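Local coordinates for 432aa long hypothetical deoxyribodipyrimidine photolyase (Sulfolobus tokodaii, PDB 2E0I), which probably uses light to split cyclobutane pyrimidine dimers in DNA, with one FAD as catalytic cofactor and a second FAD probably serving as light-harvesting antenna, at residues P218-G223 with R242-R247; N276-F281 with W327-R332; W350-I353 with G357-Y360. All coordinates share one frame; numbering follows the deposited sequence.

Contact 1: P218-G223 with R242-R247; sequences PHLKFG and RELYWR. With FAD (flavin-adenine dinucleotide), chain E.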
loop_
_atom_site.group_PDB
_atom_site.type_symbol
_atom_site.label_atom_id
_atom_site.label_comp_id
_atom_site.label_asym_id
_atom_site.label_seq_id
_atom_site.Cartn_x
_atom_site.Cartn_y
_atom_site.Cartn_z
ATOM N N PRO A 218 6.391 -0.595 -0.684
ATOM C CA PRO A 218 6.059 -1.657 -1.637
ATOM C C PRO A 218 6.641 -3.027 -1.241
ATOM O O PRO A 218 6.022 -4.073 -1.456
ATOM C CB PRO A 218 6.607 -1.111 -2.953
ATOM C CG PRO A 218 7.758 -0.289 -2.510
ATOM C CD PRO A 218 7.264 0.421 -1.296
ATOM N N HIS A 219 7.820 -3.030 -0.641
ATOM C CA HIS A 219 8.435 -4.285 -0.229
ATOM C C HIS A 219 7.693 -4.918 0.962
ATOM O O HIS A 219 7.585 -6.150 1.063
ATOM C CB HIS A 219 9.903 -4.042 0.110
ATOM C CG HIS A 219 10.756 -3.794 -1.091
ATOM N ND1 HIS A 219 11.291 -4.816 -1.845
ATOM C CD2 HIS A 219 11.120 -2.644 -1.706
ATOM C CE1 HIS A 219 11.948 -4.307 -2.874
ATOM N NE2 HIS A 219 11.858 -2.990 -2.812
ATOM N N LEU A 220 7.178 -4.077 1.858
ATOM C CA LEU A 220 6.427 -4.563 3.015
ATOM C C LEU A 220 5.051 -5.052 2.544
ATOM O O LEU A 220 4.617 -6.151 2.886
ATOM C CB LEU A 220 6.263 -3.447 4.054
ATOM C CG LEU A 220 7.550 -2.946 4.724
ATOM C CD1 LEU A 220 7.252 -1.695 5.510
ATOM C CD2 LEU A 220 8.149 -4.029 5.618
ATOM N N LYS A 221 4.384 -4.235 1.737
ATOM C CA LYS A 221 3.071 -4.566 1.209
ATOM C C LYS A 221 3.093 -5.882 0.430
ATOM O O LYS A 221 2.186 -6.701 0.574
ATOM C CB LYS A 221 2.571 -3.412 0.327
ATOM C CG LYS A 221 1.828 -3.815 -0.946
ATOM C CD LYS A 221 0.449 -4.359 -0.669
ATOM C CE LYS A 221 -0.174 -4.877 -1.948
ATOM N NZ LYS A 221 -1.640 -5.101 -1.770
ATOM N N PHE A 222 4.121 -6.098 -0.390
ATOM C CA PHE A 222 4.196 -7.333 -1.164
ATOM C C PHE A 222 5.003 -8.431 -0.494
ATOM O O PHE A 222 5.165 -9.519 -1.040
ATOM C CB PHE A 222 4.722 -7.039 -2.559
ATOM C CG PHE A 222 3.664 -6.520 -3.487
ATOM C CD1 PHE A 222 2.632 -7.360 -3.925
ATOM C CD2 PHE A 222 3.666 -5.191 -3.891
ATOM C CE1 PHE A 222 1.621 -6.883 -4.748
ATOM C CE2 PHE A 222 2.659 -4.706 -4.715
ATOM C CZ PHE A 222 1.629 -5.559 -5.146
ATOM N N GLY A 223 5.513 -8.132 0.697
ATOM C CA GLY A 223 6.262 -9.108 1.474
ATOM C C GLY A 223 7.595 -9.648 0.986
ATOM O O GLY A 223 7.881 -10.825 1.221
ATOM N N ARG A 242 7.734 3.048 15.321
ATOM C CA ARG A 242 6.386 3.498 15.627
ATOM C C ARG A 242 5.606 3.614 14.326
ATOM O O ARG A 242 4.424 3.269 14.270
ATOM C CB ARG A 242 6.393 4.851 16.342
ATOM C CG ARG A 242 5.120 5.131 17.148
ATOM C CD ARG A 242 5.073 6.567 17.654
ATOM N NE ARG A 242 5.107 7.487 16.532
ATOM C CZ ARG A 242 6.127 8.268 16.179
ATOM N NH1 ARG A 242 5.998 9.042 15.106
ATOM N NH2 ARG A 242 7.250 8.310 16.889
ATOM N N GLU A 243 6.259 4.092 13.275
ATOM C CA GLU A 243 5.558 4.228 12.016
ATOM C C GLU A 243 5.259 2.874 11.393
ATOM O O GLU A 243 4.286 2.710 10.671
ATOM C CB GLU A 243 6.336 5.150 11.069
ATOM C CG GLU A 243 5.862 6.607 11.217
ATOM C CD GLU A 243 6.687 7.623 10.447
ATOM O OE1 GLU A 243 6.974 7.387 9.243
ATOM O OE2 GLU A 243 7.033 8.670 11.054
ATOM N N LEU A 244 6.079 1.888 11.704
ATOM C CA LEU A 244 5.858 0.552 11.181
ATOM C C LEU A 244 4.545 0.042 11.761
ATOM O O LEU A 244 3.789 -0.676 11.105
ATOM C CB LEU A 244 7.000 -0.361 11.611
ATOM C CG LEU A 244 7.432 -1.450 10.640
ATOM C CD1 LEU A 244 7.742 -0.845 9.273
ATOM C CD2 LEU A 244 8.665 -2.124 11.198
ATOM N N TYR A 245 4.278 0.424 13.005
ATOM C CA TYR A 245 3.067 0.008 13.702
ATOM C C TYR A 245 1.816 0.644 13.107
ATOM O O TYR A 245 0.706 0.193 13.378
ATOM C CB TYR A 245 3.183 0.325 15.203
ATOM C CG TYR A 245 3.817 -0.792 16.017
ATOM C CD1 TYR A 245 3.108 -1.956 16.300
ATOM C CD2 TYR A 245 5.138 -0.697 16.479
ATOM C CE1 TYR A 245 3.687 -3.003 17.016
ATOM C CE2 TYR A 245 5.737 -1.738 17.200
ATOM C CZ TYR A 245 5.004 -2.897 17.463
ATOM O OH TYR A 245 5.579 -3.967 18.144
ATOM N N TRP A 246 1.980 1.683 12.292
ATOM C CA TRP A 246 0.813 2.306 11.677
ATOM C C TRP A 246 0.194 1.398 10.628
ATOM O O TRP A 246 -0.975 1.546 10.275
ATOM C CB TRP A 246 1.161 3.643 11.040
ATOM C CG TRP A 246 1.013 4.797 11.981
ATOM C CD1 TRP A 246 2.000 5.404 12.689
ATOM C CD2 TRP A 246 -0.198 5.483 12.311
ATOM N NE1 TRP A 246 1.482 6.431 13.439
ATOM C CE2 TRP A 246 0.134 6.500 13.223
ATOM C CE3 TRP A 246 -1.531 5.336 11.923
ATOM C CZ2 TRP A 246 -0.819 7.371 13.754
ATOM C CZ3 TRP A 246 -2.479 6.203 12.453
ATOM C CH2 TRP A 246 -2.116 7.206 13.357
ATOM N N ARG A 247 0.987 0.460 10.125
ATOM C CA ARG A 247 0.503 -0.496 9.153
ATOM C C ARG A 247 -0.465 -1.447 9.827
ATOM O O ARG A 247 -1.539 -1.741 9.300
ATOM C CB ARG A 247 1.647 -1.317 8.605
ATOM C CG ARG A 247 2.570 -0.565 7.735
ATOM C CD ARG A 247 3.051 -1.492 6.664
ATOM N NE ARG A 247 3.268 -0.707 5.473
ATOM C CZ ARG A 247 2.753 -0.929 4.270
ATOM N NH1 ARG A 247 1.944 -1.944 3.983
ATOM N NH2 ARG A 247 3.056 -0.071 3.339
HETATM P PA FAD E . 9.045 6.250 5.181
HETATM O O1A FAD E . 10.453 6.002 4.793
HETATM O O2A FAD E . 8.598 7.271 6.152
HETATM O O5B FAD E . 8.927 4.950 6.123
HETATM C C5B FAD E . 7.991 4.883 7.201
HETATM C C4B FAD E . 7.312 3.512 7.218
HETATM O O4B FAD E . 6.351 3.415 8.282
HETATM C C3B FAD E . 6.551 3.301 5.907
HETATM O O3B FAD E . 7.386 2.571 5.005
HETATM C C2B FAD E . 5.426 2.382 6.379
HETATM O O2B FAD E . 5.937 1.066 6.598
HETATM C C1B FAD E . 5.082 3.042 7.715
HETATM N N9A FAD E . 4.252 4.257 7.534
HETATM C C8A FAD E . 4.675 5.519 7.495
HETATM N N7A FAD E . 3.629 6.339 7.415
HETATM C C5A FAD E . 2.528 5.594 7.399
HETATM C C6A FAD E . 1.164 5.861 7.325
HETATM N N6A FAD E . 0.715 7.111 7.276
HETATM N N1A FAD E . 0.299 4.836 7.314
HETATM C C2A FAD E . 0.713 3.581 7.375
HETATM N N3A FAD E . 2.000 3.291 7.452
HETATM C C4A FAD E . 2.923 4.265 7.466
HETATM N N1 FAD E . 1.198 3.388 2.501
HETATM C C2 FAD E . 1.117 2.164 1.823
HETATM O O2 FAD E . 1.958 1.288 2.007
HETATM N N3 FAD E . 0.099 1.953 0.884
HETATM C C4 FAD E . -0.823 2.974 0.625
HETATM O O4 FAD E . -1.750 2.769 -0.156
HETATM C C4X FAD E . -0.727 4.192 1.290
HETATM N N5 FAD E . -1.603 5.231 0.956
HETATM C C5X FAD E . -1.533 6.457 1.630
HETATM C C6 FAD E . -2.426 7.469 1.292
HETATM C C7 FAD E . -2.391 8.679 1.977
HETATM C C7M FAD E . -3.405 9.763 1.605
HETATM C C8 FAD E . -1.458 8.875 2.993
HETATM C C8M FAD E . -1.413 10.185 3.784
HETATM C C9 FAD E . -0.568 7.857 3.323
HETATM C C9A FAD E . -0.600 6.638 2.650
HETATM N N10 FAD E . 0.280 5.593 2.988
HETATM C C10 FAD E . 0.276 4.408 2.233
HETATM C "C1'" FAD E . 1.238 5.753 4.111
HETATM C "C2'" FAD E . 2.628 6.315 3.798
HETATM O "O2'" FAD E . 2.521 7.553 3.091
HETATM C "C3'" FAD E . 3.495 5.332 3.008
HETATM O "O3'" FAD E . 3.549 4.084 3.705
HETATM C "C4'" FAD E . 4.924 5.857 2.844
HETATM O "O4'" FAD E . 4.910 7.131 2.195
HETATM C "C5'" FAD E . 5.776 4.883 2.027
HETATM O "O5'" FAD E . 7.083 5.418 1.787
HETATM P P FAD E . 8.335 5.041 2.726
HETATM O O1P FAD E . 8.377 3.568 2.862
HETATM O O2P FAD E . 9.521 5.726 2.167
HETATM O O3P FAD E . 7.939 5.687 4.150
#

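Contact 2: N276-F281 with W327-R332; sequences NNESYF and WRWGER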
loop_
_atom_site.group_PDB
_atom_site.type_symbol
_atom_site.label_atom_id
_atom_site.label_comp_id
_atom_site.label_asym_id
_atom_site.label_seq_id
_atom_site.Cartn_x
_atom_site.Cartn_y
_atom_site.Cartn_z
ATOM N N ASN A 276 -17.902 17.638 -5.474
ATOM C CA ASN A 276 -17.398 16.784 -6.559
ATOM C C ASN A 276 -17.323 17.402 -7.944
ATOM O O ASN A 276 -17.775 16.799 -8.914
ATOM C CB ASN A 276 -18.210 15.490 -6.661
ATOM C CG ASN A 276 -17.918 14.527 -5.534
ATOM O OD1 ASN A 276 -16.807 14.482 -5.012
ATOM N ND2 ASN A 276 -18.911 13.733 -5.167
ATOM N N ASN A 277 -16.745 18.589 -8.049
ATOM C CA ASN A 277 -16.630 19.236 -9.348
ATOM C C ASN A 277 -15.620 18.497 -10.232
ATOM O O ASN A 277 -14.416 18.718 -10.130
ATOM C CB ASN A 277 -16.212 20.698 -9.174
ATOM C CG ASN A 277 -15.809 21.337 -10.477
ATOM O OD1 ASN A 277 -16.495 21.197 -11.487
ATOM N ND2 ASN A 277 -14.692 22.043 -10.468
ATOM N N GLU A 278 -16.125 17.628 -11.104
ATOM C CA GLU A 278 -15.290 16.829 -12.006
ATOM C C GLU A 278 -14.154 17.595 -12.679
ATOM O O GLU A 278 -13.165 17.018 -13.117
ATOM C CB GLU A 278 -16.173 16.175 -13.068
ATOM C CG GLU A 278 -16.128 14.653 -13.053
ATOM C CD GLU A 278 -17.466 14.020 -13.432
ATOM O OE1 GLU A 278 -18.415 14.093 -12.612
ATOM O OE2 GLU A 278 -17.567 13.458 -14.550
ATOM N N SER A 279 -14.302 18.906 -12.748
ATOM C CA SER A 279 -13.295 19.754 -13.354
ATOM C C SER A 279 -12.076 19.917 -12.440
ATOM O O SER A 279 -10.936 19.776 -12.881
ATOM C CB SER A 279 -13.906 21.116 -13.653
ATOM O OG SER A 279 -12.955 21.959 -14.262
ATOM N N TYR A 280 -12.314 20.231 -11.169
ATOM C CA TYR A 280 -11.219 20.383 -10.217
ATOM C C TYR A 280 -10.481 19.053 -10.071
ATOM O O TYR A 280 -9.257 19.008 -10.080
ATOM C CB TYR A 280 -11.736 20.798 -8.837
ATOM C CG TYR A 280 -12.404 22.150 -8.753
ATOM C CD1 TYR A 280 -12.032 23.196 -9.595
ATOM C CD2 TYR A 280 -13.371 22.399 -7.781
ATOM C CE1 TYR A 280 -12.606 24.464 -9.465
ATOM C CE2 TYR A 280 -13.948 23.660 -7.642
ATOM C CZ TYR A 280 -13.562 24.689 -8.485
ATOM O OH TYR A 280 -14.116 25.947 -8.334
ATOM N N PHE A 281 -11.246 17.978 -9.923
ATOM C CA PHE A 281 -10.695 16.641 -9.772
ATOM C C PHE A 281 -9.733 16.284 -10.900
ATOM O O PHE A 281 -8.699 15.654 -10.679
ATOM C CB PHE A 281 -11.824 15.611 -9.738
ATOM C CG PHE A 281 -11.349 14.197 -9.557
ATOM C CD1 PHE A 281 -10.532 13.857 -8.488
ATOM C CD2 PHE A 281 -11.711 13.211 -10.453
ATOM C CE1 PHE A 281 -10.081 12.552 -8.321
ATOM C CE2 PHE A 281 -11.266 11.907 -10.290
ATOM C CZ PHE A 281 -10.450 11.580 -9.225
ATOM N N TRP A 327 -13.504 11.893 -0.616
ATOM C CA TRP A 327 -12.253 11.182 -0.394
ATOM C C TRP A 327 -12.188 9.823 -1.093
ATOM O O TRP A 327 -11.104 9.335 -1.398
ATOM C CB TRP A 327 -11.987 11.001 1.101
ATOM C CG TRP A 327 -13.057 10.282 1.845
ATOM C CD1 TRP A 327 -14.095 10.841 2.516
ATOM C CD2 TRP A 327 -13.188 8.864 2.010
ATOM N NE1 TRP A 327 -14.868 9.864 3.098
ATOM C CE2 TRP A 327 -14.334 8.640 2.802
ATOM C CE3 TRP A 327 -12.447 7.761 1.565
ATOM C CZ2 TRP A 327 -14.760 7.356 3.162
ATOM C CZ3 TRP A 327 -12.867 6.482 1.919
ATOM C CH2 TRP A 327 -14.014 6.292 2.711
ATOM N N ARG A 328 -13.343 9.211 -1.347
ATOM C CA ARG A 328 -13.387 7.917 -2.028
ATOM C C ARG A 328 -12.832 8.045 -3.441
ATOM O O ARG A 328 -12.243 7.107 -3.958
ATOM C CB ARG A 328 -14.816 7.381 -2.094
ATOM C CG ARG A 328 -15.399 7.004 -0.757
ATOM C CD ARG A 328 -16.831 6.563 -0.914
ATOM N NE ARG A 328 -17.572 6.598 0.354
ATOM C CZ ARG A 328 -17.824 7.697 1.072
ATOM N NH1 ARG A 328 -17.396 8.886 0.660
ATOM N NH2 ARG A 328 -18.520 7.609 2.202
ATOM N N TRP A 329 -13.031 9.202 -4.066
ATOM C CA TRP A 329 -12.519 9.442 -5.413
ATOM C C TRP A 329 -10.987 9.413 -5.363
ATOM O O TRP A 329 -10.321 8.760 -6.177
ATOM C CB TRP A 329 -12.984 10.812 -5.918
ATOM C CG TRP A 329 -14.433 10.901 -6.334
ATOM C CD1 TRP A 329 -15.495 10.238 -5.784
ATOM C CD2 TRP A 329 -14.976 11.749 -7.353
ATOM N NE1 TRP A 329 -16.667 10.621 -6.398
ATOM C CE2 TRP A 329 -16.377 11.548 -7.364
ATOM C CE3 TRP A 329 -14.417 12.664 -8.258
ATOM C CZ2 TRP A 329 -17.226 12.229 -8.246
ATOM C CZ3 TRP A 329 -15.263 13.344 -9.134
ATOM C CH2 TRP A 329 -16.651 13.120 -9.120
ATOM N N GLY A 330 -10.437 10.139 -4.395
ATOM C CA GLY A 330 -9.000 10.200 -4.238
ATOM C C GLY A 330 -8.444 8.846 -3.865
ATOM O O GLY A 330 -7.397 8.449 -4.354
ATOM N N GLU A 331 -9.148 8.139 -2.989
ATOM C CA GLU A 331 -8.730 6.810 -2.560
ATOM C C GLU A 331 -8.533 5.922 -3.775
ATOM O O GLU A 331 -7.500 5.268 -3.911
ATOM C CB GLU A 331 -9.792 6.176 -1.667
ATOM C CG GLU A 331 -9.465 4.752 -1.260
ATOM C CD GLU A 331 -10.667 3.979 -0.723
ATOM O OE1 GLU A 331 -10.456 2.849 -0.209
ATOM O OE2 GLU A 331 -11.810 4.489 -0.819
ATOM N N ARG A 332 -9.535 5.905 -4.655
ATOM C CA ARG A 332 -9.477 5.090 -5.859
ATOM C C ARG A 332 -8.384 5.547 -6.812
ATOM O O ARG A 332 -7.677 4.725 -7.399
ATOM C CB ARG A 332 -10.807 5.092 -6.605
ATOM C CG ARG A 332 -11.037 3.782 -7.347
ATOM C CD ARG A 332 -11.465 3.965 -8.779
ATOM N NE ARG A 332 -12.736 4.660 -8.905
ATOM C CZ ARG A 332 -13.261 5.118 -10.045
ATOM N NH1 ARG A 332 -12.637 4.967 -11.214
ATOM N NH2 ARG A 332 -14.428 5.751 -10.003
#

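Contact 3: W350-I353 with G357-Y360; sequences WQWI and GVDY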
loop_
_atom_site.group_PDB
_atom_site.type_symbol
_atom_site.label_atom_id
_atom_site.label_comp_id
_atom_site.label_asym_id
_atom_site.label_seq_id
_atom_site.Cartn_x
_atom_site.Cartn_y
_atom_site.Cartn_z
ATOM N N TRP A 350 -6.723 8.021 3.970
ATOM C CA TRP A 350 -7.620 8.989 3.353
ATOM C C TRP A 350 -8.657 9.485 4.344
ATOM O O TRP A 350 -8.875 10.690 4.486
ATOM C CB TRP A 350 -8.326 8.400 2.128
ATOM C CG TRP A 350 -7.515 8.528 0.872
ATOM C CD1 TRP A 350 -6.685 7.586 0.326
ATOM C CD2 TRP A 350 -7.390 9.697 0.050
ATOM N NE1 TRP A 350 -6.047 8.103 -0.785
ATOM C CE2 TRP A 350 -6.462 9.394 -0.975
ATOM C CE3 TRP A 350 -7.967 10.969 0.083
ATOM C CZ2 TRP A 350 -6.102 10.314 -1.953
ATOM C CZ3 TRP A 350 -7.610 11.888 -0.890
ATOM C CH2 TRP A 350 -6.687 11.557 -1.894
ATOM N N GLN A 351 -9.290 8.558 5.045
ATOM C CA GLN A 351 -10.304 8.946 6.009
ATOM C C GLN A 351 -9.695 9.796 7.105
ATOM O O GLN A 351 -10.316 10.727 7.599
ATOM C CB GLN A 351 -10.960 7.708 6.604
ATOM C CG GLN A 351 -11.596 6.821 5.568
ATOM C CD GLN A 351 -12.961 6.387 5.988
ATOM O OE1 GLN A 351 -13.767 7.218 6.416
ATOM N NE2 GLN A 351 -13.246 5.083 5.872
ATOM N N TRP A 352 -8.471 9.469 7.491
ATOM C CA TRP A 352 -7.791 10.221 8.528
ATOM C C TRP A 352 -7.699 11.670 8.080
ATOM O O TRP A 352 -8.072 12.582 8.795
ATOM C CB TRP A 352 -6.384 9.664 8.739
ATOM C CG TRP A 352 -5.705 10.144 9.997
ATOM C CD1 TRP A 352 -5.774 9.567 11.231
ATOM C CD2 TRP A 352 -4.874 11.307 10.145
ATOM N NE1 TRP A 352 -5.040 10.295 12.140
ATOM C CE2 TRP A 352 -4.479 11.368 11.502
ATOM C CE3 TRP A 352 -4.426 12.302 9.264
ATOM C CZ2 TRP A 352 -3.657 12.389 12.002
ATOM C CZ3 TRP A 352 -3.604 13.320 9.762
ATOM C CH2 TRP A 352 -3.231 13.352 11.118
ATOM N N ILE A 353 -7.195 11.874 6.879
ATOM C CA ILE A 353 -7.037 13.206 6.335
ATOM C C ILE A 353 -8.358 13.949 6.149
ATOM O O ILE A 353 -8.445 15.144 6.409
ATOM C CB ILE A 353 -6.272 13.136 4.991
ATOM C CG1 ILE A 353 -4.837 13.577 5.213
ATOM C CG2 ILE A 353 -6.919 14.018 3.947
ATOM C CD1 ILE A 353 -4.731 15.004 5.736
ATOM N N GLY A 357 -12.291 9.764 9.818
ATOM C CA GLY A 357 -11.714 8.559 10.380
ATOM C C GLY A 357 -11.212 8.639 11.812
ATOM O O GLY A 357 -11.829 9.255 12.678
ATOM N N VAL A 358 -10.071 8.003 12.052
ATOM C CA VAL A 358 -9.464 7.935 13.373
ATOM C C VAL A 358 -9.066 9.264 13.988
ATOM O O VAL A 358 -9.074 9.409 15.208
ATOM C CB VAL A 358 -8.262 6.982 13.350
ATOM C CG1 VAL A 358 -7.331 7.264 14.512
ATOM C CG2 VAL A 358 -8.769 5.547 13.421
ATOM N N ASP A 359 -8.697 10.235 13.169
ATOM C CA ASP A 359 -8.359 11.534 13.722
ATOM C C ASP A 359 -9.690 12.260 13.814
ATOM O O ASP A 359 -10.337 12.525 12.789
ATOM C CB ASP A 359 -7.422 12.301 12.801
ATOM C CG ASP A 359 -6.974 13.612 13.404
ATOM O OD1 ASP A 359 -6.378 14.440 12.676
ATOM O OD2 ASP A 359 -7.220 13.803 14.617
ATOM N N TYR A 360 -10.097 12.582 15.037
ATOM C CA TYR A 360 -11.383 13.241 15.266
ATOM C C TYR A 360 -11.418 14.772 15.077
ATOM O O TYR A 360 -12.494 15.350 14.875
ATOM C CB TYR A 360 -11.912 12.833 16.657
ATOM C CG TYR A 360 -12.240 11.345 16.756
ATOM C CD1 TYR A 360 -13.394 10.820 16.156
ATOM C CD2 TYR A 360 -11.372 10.453 17.404
ATOM C CE1 TYR A 360 -13.676 9.442 16.196
ATOM C CE2 TYR A 360 -11.647 9.068 17.448
ATOM C CZ TYR A 360 -12.802 8.575 16.843
ATOM O OH TYR A 360 -13.098 7.228 16.890
#

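Contact 1: P218-G223 with R242-R247
Leu220 and Arg247 line the pocket of the folded FAD, where the end of helix 217-221 approaches helix 238-256. The beta carbon of Leu220 sits over the centre of one face of the Arg247 guanidinium, 4.2 Å from its plane, and the Lys221 backbone approaches the same group obliquely, its CA 4.0 Å from Arg247 NH1. Bends at chi2 and chi3 of Arg247 turn the guanidinium aside, between Leu220 and the FAD. Arg247 NE gives a long, weak hydrogen bond to the ribose hydroxyl oxygen FAD O2B (3.4 Å, angle 147°). The edge of the guanidinium lies toward the flavin carbonyl O2, although the modelled placement of NH2 against that oxygen is doubtful. The FAD is bent into the U shape of the photolyase family, adenine folded back toward the isoalloxazine, and helix 238-256 meets its adenosine half. Trp246 CB lies 3.7 Å from FAD C2A of the adenine, while Glu243 CB packs against the ribose FAD O4B at 3.3 Å; the Glu243 carboxylate is anchored by a salt bridge to Arg205. Beside the ribose hydroxyl O2B, Leu220 and Leu244 cross at about a right angle and touch through their CD1 methyls (3.9 Å), with Ala230 of helix 227-233 against both. Lys221 sends its chain away from Arg247, and its NZ is hydrogen-bonded to O2' of the second FAD. Past Phe222, whose N bonds to Pro218 O, Gly223 turns to positive phi and ends helix 217-221 in a Schellman motif, its N bonded to Leu220 O (3.1 Å).

Contact 2: N276-F281 with W327-R332
Trp329 projects from helix 327-337 and is packed by segment 276-281: the amide of Asn276, just ahead of helix 278-286, lies over one face, and Phe281 from the first turn of that helix meets an edge. The Asn276 amide plane is only 11° from the indole plane. Asn276 OD1 stands 3.8 Å above the middle of the Trp329 indole, and Asn276 CG approaches Trp329 CZ2 at 3.6 Å, a stack of two flat groups. The amide is fixed in this pose from outside: Asn276 OD1 accepts a hydrogen bond from the backbone N of Asp326, just ahead of helix 327-337, and Asp326 in turn pairs through its carboxylate with Arg328. At the benzo edge of Trp329 the pair with Phe281 is T-shaped. CE3 of Trp329 points into the Phe281 face, 3.5 Å from Phe281 CD2, with ring centroids 5.1 Å apart and planes at 72°. Phe281 reaches that edge because its CG is anti to the backbone N (chi1 -179°), which swings the ring from helix 278-286 toward the other helix; Leu319 of helix 309-322 also packs against it. Here, near the surface of the all-helical FAD-binding domain, the contact joins two of its helices, Asn277 holding the N-cap position of the first. The outer side is much looser. Exposed Glu278 only grazes the indole: Glu278 OE1 comes to 4.0 Å from Trp329 CH2 at an oblique angle, and its carboxylate is turned steeply against the ring. With little surface shared, the acid probably adds little to holding the tryptophan. On the inner side of helix 327-337, Glu331 bonds through OE1 to N6A of the second FAD and to Asn347.

Contact 3: W350-I353 with G357-Y360
OE1 of Gln351 is gripped twice, by the hydroxyl of Thr356 and the backbone N of Tyr265, while the aliphatic root of the same side chain packs on Gly357, Gln351 CB to Gly357 CA 3.9 Å. Its NE2 is bonded to Asn347 OD1, so the buried amide is held at both ends. Gly357 passes close to the helix here: a beta carbon on it would point into Gln351 CB. The chain has just left helix 343-353 and doubles back along its last turn, in the Trp-Gln-Trp segment and following loop of the photolyase FAD-binding domain. Beyond the glycine, the loop lies on Trp352. The indole swings out with CG anti to the backbone N (chi1 -166°), and Asp359 CB sits over the Trp352 five-membered ring in a CH-pi contact, 3.4 Å from the centroid and 20° off the normal. The Asp359 carboxylate, less certainly placed because the residue is poorly ordered, continues over the benzo ring, tilted 28° from it, with Asp359 OD1 3.5 Å from Trp352 CZ2; OD1 also forms a salt bridge with Arg363, which packs against the same indole. Val358 CB meets the ring edge at Trp352 CD1, 4.2 Å away. Replacing Trp352 by an alanine is likely to leave Asp359 CB and Val358 without the surface they rest on and the loop less firmly placed. The negative charge of Asp359, lying over an electron-rich ring face that cannot balance it, is probably offset by Arg363, and the tryptophan, about 3 Å from a bound methylpentanediol, is consistent with a flat wall of the lesion pocket, as in related photolyases.

Overall arrangement
The contacts run in series along the chain. Contact 1 lies deepest, bordering both FADs, and its centre is about 19 Å from that of contact 3 and about 26 Å from that of contact 2. Contact 2 lies at the surface, its Trp329 side chain about 11 Å from a bound FAD. Contacts 2 and 3, about 17 Å apart between centres, touch: Gly330 O is 3.3 Å from Trp350 CZ2, and Trp327 packs beside Gln351. Trp350, in the pocket of the folded FAD, and Trp327 are consistent with the tryptophan chain that reduces the flavin in photolyases. The second FAD links contacts 1 and 2, bonding Lys221 at its ribityl chain and Glu331 at its adenine.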